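Local coordinates for glucose-6-phosphate isomerase (Chlamydia trachomatis D/UW-3/CX, PDB 6OTU), which interconverts glucose-6-phosphate and fructose-6-phosphate, an aldose-ketose isomerization, at residues S160-G163 with P164-M167; K343-T346 with A347-Q351. One frame throughout, in Å; residues are numbered along the deposited sequence.

Both contacts are the opening turns of helices, and their centres lie about 9 Å apart in the interior of the chain. Contact 1 comes first in sequence and starts helix 162-172, which follows strand 151-155 of the five-stranded parallel sheet; contact 2 starts helix 345-357, which follows strand 332-337 of the six-stranded mixed sheet. The two helices pack on each other, with Gly163 CA 3.6 Å from His348 ND1 and Ala166 CB 3.5 Å from the backbone O of Tyr344. Each contact holds one residue of the glucose-6-phosphate pocket, Ser160 and Gln351, so this interface brings together pocket residues from segments that follow strands of two different sheets.

Contact 1 of 2, residues S160-G163 with P164-M167; sequences SELG and PKAM. With G6Q (glucose-6-phosphate), chain E.
The glucose-6-phosphate pocket runs directly into the first turn of helix 162-172, where Glu161 at the N-cap position meets Lys165 one turn on. Lys165 N donates to Glu161 O at 2.8 Å, and the next two rungs follow from Ala166 N to Leu162 O and from Met167 N to Gly163 O. The side chains of Glu161 and Lys165 run alongside each other. With CG anti to the backbone N (chi1 -176°) and a bend at chi3, the lysine brings NZ to within 3.5 Å of Glu161 OE2, a salt bridge whose hydrogen bond is weak; OE2 has a second weak partner in Ser185 OG. Leu162 flanks the same lysine, its CD2 4.0 Å from Lys165 CE, so it packs against the last methylene, next to the ammonium group. Ahead of the helix, Ser160 OG donates to phosphate oxygen O1P of glucose-6-phosphate at 2.7 Å; the ligand is also bonded to Ser210 OG, Thr215 OG1, the backbone N of Ser212 and the O of His386 of the second subunit. Within the unit strand 151-155, helix 162-172, strand 180-184, Phe183 of strand 180-184 touches Glu161 and Lys165, Val276 and Val280 of helix 275-285 pack on Pro164, and helix 345-357 meets Leu162, Ala166 and Met167.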
loop_
_atom_site.group_PDB
_atom_site.type_symbol
_atom_site.label_atom_id
_atom_site.label_comp_id
_atom_site.label_asym_id
_atom_site.label_seq_id
_atom_site.Cartn_x
_atom_site.Cartn_y
_atom_site.Cartn_z
ATOM N N SER A 160 3.541 -14.708 -9.062
ATOM C CA SER A 160 2.895 -15.964 -8.696
ATOM C C SER A 160 1.938 -15.846 -7.514
ATOM O O SER A 160 1.251 -16.830 -7.218
ATOM C CB SER A 160 3.941 -17.050 -8.395
ATOM O OG SER A 160 4.692 -17.391 -9.557
ATOM N N GLU A 161 1.866 -14.688 -6.843
ATOM C CA GLU A 161 0.946 -14.504 -5.723
ATOM C C GLU A 161 -0.017 -13.339 -5.902
ATOM O O GLU A 161 -1.222 -13.499 -5.670
ATOM C CB GLU A 161 1.725 -14.299 -4.416
ATOM C CG GLU A 161 0.805 -14.051 -3.213
ATOM C CD GLU A 161 1.344 -13.034 -2.220
ATOM O OE1 GLU A 161 2.145 -12.160 -2.614
ATOM O OE2 GLU A 161 0.957 -13.110 -1.034
ATOM N N LEU A 162 0.478 -12.163 -6.300
ATOM C CA LEU A 162 -0.279 -10.928 -6.095
ATOM C C LEU A 162 -1.520 -10.870 -6.975
ATOM O O LEU A 162 -2.597 -10.492 -6.502
ATOM C CB LEU A 162 0.614 -9.711 -6.343
ATOM C CG LEU A 162 1.459 -9.255 -5.164
ATOM C CD1 LEU A 162 1.760 -7.779 -5.285
ATOM C CD2 LEU A 162 0.720 -9.550 -3.885
ATOM N N GLY A 163 -1.394 -11.245 -8.250
ATOM C CA GLY A 163 -2.516 -11.276 -9.159
ATOM C C GLY A 163 -3.599 -12.252 -8.731
ATOM O O GLY A 163 -4.770 -11.879 -8.576
ATOM N N PRO A 164 -3.239 -13.532 -8.549
ATOM C CA PRO A 164 -4.213 -14.477 -7.973
ATOM C C PRO A 164 -4.853 -13.981 -6.678
ATOM O O PRO A 164 -6.078 -14.058 -6.537
ATOM C CB PRO A 164 -3.372 -15.743 -7.763
ATOM C CG PRO A 164 -2.351 -15.679 -8.849
ATOM C CD PRO A 164 -2.058 -14.226 -9.107
ATOM N N LYS A 165 -4.062 -13.429 -5.754
ATOM C CA LYS A 165 -4.608 -12.985 -4.473
ATOM C C LYS A 165 -5.564 -11.807 -4.652
ATOM O O LYS A 165 -6.639 -11.782 -4.050
ATOM C CB LYS A 165 -3.470 -12.630 -3.505
ATOM C CG LYS A 165 -3.953 -12.252 -2.086
ATOM C CD LYS A 165 -2.826 -12.180 -1.073
ATOM C CE LYS A 165 -2.003 -10.926 -1.273
ATOM N NZ LYS A 165 -1.189 -10.587 -0.065
ATOM N N ALA A 166 -5.196 -10.835 -5.488
ATOM C CA ALA A 166 -6.094 -9.724 -5.778
ATOM C C ALA A 166 -7.402 -10.210 -6.402
ATOM O O ALA A 166 -8.481 -9.679 -6.105
ATOM C CB ALA A 166 -5.391 -8.727 -6.702
ATOM N N MET A 167 -7.324 -11.220 -7.272
ATOM C CA MET A 167 -8.527 -11.717 -7.928
ATOM C C MET A 167 -9.368 -12.558 -6.973
ATOM O O MET A 167 -10.598 -12.498 -7.017
ATOM C CB MET A 167 -8.151 -12.513 -9.190
ATOM C CG MET A 167 -7.654 -11.645 -10.373
ATOM S SD MET A 167 -8.746 -10.251 -10.847
ATOM C CE MET A 167 -7.937 -8.875 -10.008
HETATM C C1 G6Q E . 6.929 -11.234 -12.578
HETATM C C2 G6Q E . 8.322 -11.191 -11.944
HETATM C C3 G6Q E . 8.376 -11.771 -10.536
HETATM C C4 G6Q E . 8.201 -13.294 -10.481
HETATM C C5 G6Q E . 8.611 -13.852 -9.118
HETATM C C6 G6Q E . 8.279 -15.318 -8.971
HETATM O O1 G6Q E . 6.799 -10.940 -13.720
HETATM O O2 G6Q E . 9.272 -11.857 -12.766
HETATM O O3 G6Q E . 7.377 -11.155 -9.719
HETATM O O4 G6Q E . 6.843 -13.643 -10.733
HETATM O O5 G6Q E . 10.011 -13.629 -8.926
HETATM O O6 G6Q E . 8.927 -16.032 -10.060
HETATM P P G6Q E . 8.589 -17.594 -10.303
HETATM O O1P G6Q E . 7.113 -17.670 -10.654
HETATM O O2P G6Q E . 9.491 -17.993 -11.464
HETATM O O3P G6Q E . 8.924 -18.322 -9.017
#

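Contact 2 of 2, residues K343-T346 with A347-Q351; sequences KYFT and AHLQQ
Phe345 swings its CG anti to the backbone N (chi1 -169°), while Leu349, one turn later, sets CG anti to its own carbonyl carbon (chi1 -63°); together these torsions lay the leucine across one face of the phenyl ring. Leu349 CG sits 4.0 Å from the centroid of the Phe345 ring and 11° off its normal, a CH-pi contact. Leu349 CD1 lies toward the CD2-CE2 side, 3.5 Å from Phe345 CE2, and CD2 over the far end, 3.6 Å from Phe345 CZ. The same turn is held by Leu349 N to Phe345 O at 2.9 Å and Gln350 N to Thr346 O. The rung before them is weak, with His348 N 3.5 Å from the O of Tyr344, the N-cap residue. A water bridges the start of the turn, donating to Lys343 O and accepting from Ala347 N. Further along, Gln350 NE2 bonds to Ile376 O, and Gln351 NE2 to Glu355 OE2 and, weakly, to O3 of glucose-6-phosphate. An i to i+4 aromatic-aliphatic pair lines the first turn of helix 345-357 in the beta-alpha-beta unit of strands 332-337 and 375-377; the helix carries the pocket residue Gln351 and, one turn on, Glu355, the probable proton donor.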
loop_
_atom_site.group_PDB
_atom_site.type_symbol
_atom_site.label_atom_id
_atom_site.label_comp_id
_atom_site.label_asym_id
_atom_site.label_seq_id
_atom_site.Cartn_x
_atom_site.Cartn_y
_atom_site.Cartn_z
ATOM N N LYS A 343 -9.542 -4.799 -2.098
ATOM C CA LYS A 343 -8.559 -4.391 -1.096
ATOM C C LYS A 343 -7.133 -4.726 -1.518
ATOM O O LYS A 343 -6.199 -4.008 -1.142
ATOM C CB LYS A 343 -8.882 -5.029 0.262
ATOM C CG LYS A 343 -8.783 -4.031 1.411
ATOM C CD LYS A 343 -9.911 -4.162 2.447
ATOM C CE LYS A 343 -9.746 -5.394 3.347
ATOM N NZ LYS A 343 -10.854 -5.511 4.357
ATOM N N TYR A 344 -6.931 -5.789 -2.305
ATOM C CA TYR A 344 -5.581 -6.163 -2.715
ATOM C C TYR A 344 -5.271 -5.804 -4.159
ATOM O O TYR A 344 -4.192 -6.155 -4.650
ATOM C CB TYR A 344 -5.335 -7.660 -2.494
ATOM C CG TYR A 344 -5.518 -8.118 -1.064
ATOM C CD1 TYR A 344 -4.457 -8.121 -0.161
ATOM C CD2 TYR A 344 -6.765 -8.537 -0.615
ATOM C CE1 TYR A 344 -4.641 -8.550 1.151
ATOM C CE2 TYR A 344 -6.960 -8.950 0.679
ATOM C CZ TYR A 344 -5.904 -8.961 1.559
ATOM O OH TYR A 344 -6.148 -9.381 2.848
ATOM N N PHE A 345 -6.169 -5.093 -4.844
ATOM C CA PHE A 345 -5.979 -4.819 -6.267
ATOM C C PHE A 345 -4.859 -3.805 -6.514
ATOM O O PHE A 345 -4.090 -3.952 -7.470
ATOM C CB PHE A 345 -7.290 -4.332 -6.873
ATOM C CG PHE A 345 -7.284 -4.257 -8.371
ATOM C CD1 PHE A 345 -6.881 -5.343 -9.134
ATOM C CD2 PHE A 345 -7.721 -3.109 -9.018
ATOM C CE1 PHE A 345 -6.887 -5.288 -10.527
ATOM C CE2 PHE A 345 -7.742 -3.035 -10.412
ATOM C CZ PHE A 345 -7.320 -4.137 -11.170
ATOM N N THR A 346 -4.751 -2.772 -5.670
ATOM C CA THR A 346 -3.717 -1.753 -5.866
ATOM C C THR A 346 -2.311 -2.331 -5.694
ATOM O O THR A 346 -1.374 -1.931 -6.399
ATOM C CB THR A 346 -3.939 -0.589 -4.895
ATOM O OG1 THR A 346 -5.178 0.063 -5.202
ATOM C CG2 THR A 346 -2.819 0.434 -4.999
ATOM N N ALA A 347 -2.136 -3.262 -4.758
ATOM C CA ALA A 347 -0.829 -3.881 -4.588
ATOM C C ALA A 347 -0.409 -4.609 -5.857
ATOM O O ALA A 347 0.748 -4.512 -6.285
ATOM C CB ALA A 347 -0.846 -4.838 -3.395
ATOM N N HIS A 348 -1.353 -5.304 -6.499
ATOM C CA HIS A 348 -1.046 -5.986 -7.749
ATOM C C HIS A 348 -0.786 -5.006 -8.889
ATOM O O HIS A 348 0.123 -5.219 -9.701
ATOM C CB HIS A 348 -2.180 -6.916 -8.144
ATOM C CG HIS A 348 -2.097 -7.345 -9.571
ATOM N ND1 HIS A 348 -1.046 -8.100 -10.054
ATOM C CD2 HIS A 348 -2.903 -7.092 -10.632
ATOM C CE1 HIS A 348 -1.219 -8.310 -11.347
ATOM N NE2 HIS A 348 -2.339 -7.713 -11.722
ATOM N N LEU A 349 -1.605 -3.959 -9.001
ATOM C CA LEU A 349 -1.368 -2.946 -10.026
ATOM C C LEU A 349 0.011 -2.323 -9.853
ATOM O O LEU A 349 0.726 -2.074 -10.833
ATOM C CB LEU A 349 -2.442 -1.863 -9.951
ATOM C CG LEU A 349 -3.879 -2.291 -10.218
ATOM C CD1 LEU A 349 -4.834 -1.102 -10.126
ATOM C CD2 LEU A 349 -3.945 -2.946 -11.592
ATOM N N GLN A 350 0.385 -2.043 -8.604
ATOM C CA GLN A 350 1.688 -1.459 -8.320
ATOM C C GLN A 350 2.816 -2.333 -8.867
ATOM O O GLN A 350 3.784 -1.819 -9.444
ATOM C CB GLN A 350 1.808 -1.250 -6.811
ATOM C CG GLN A 350 3.147 -0.819 -6.286
ATOM C CD GLN A 350 3.104 -0.741 -4.770
ATOM O OE1 GLN A 350 3.107 -1.771 -4.103
ATOM N NE2 GLN A 350 2.999 0.474 -4.219
ATOM N N GLN A 351 2.705 -3.660 -8.719
ATOM C CA GLN A 351 3.701 -4.538 -9.328
ATOM C C GLN A 351 3.620 -4.486 -10.849
ATOM O O GLN A 351 4.639 -4.372 -11.542
ATOM C CB GLN A 351 3.524 -5.981 -8.860
ATOM C CG GLN A 351 4.259 -6.951 -9.797
ATOM C CD GLN A 351 4.326 -8.372 -9.292
ATOM O OE1 GLN A 351 3.354 -8.893 -8.748
ATOM N NE2 GLN A 351 5.483 -9.016 -9.474
HETATM O O HOH W 1 -3.606 -3.379 -2.196
#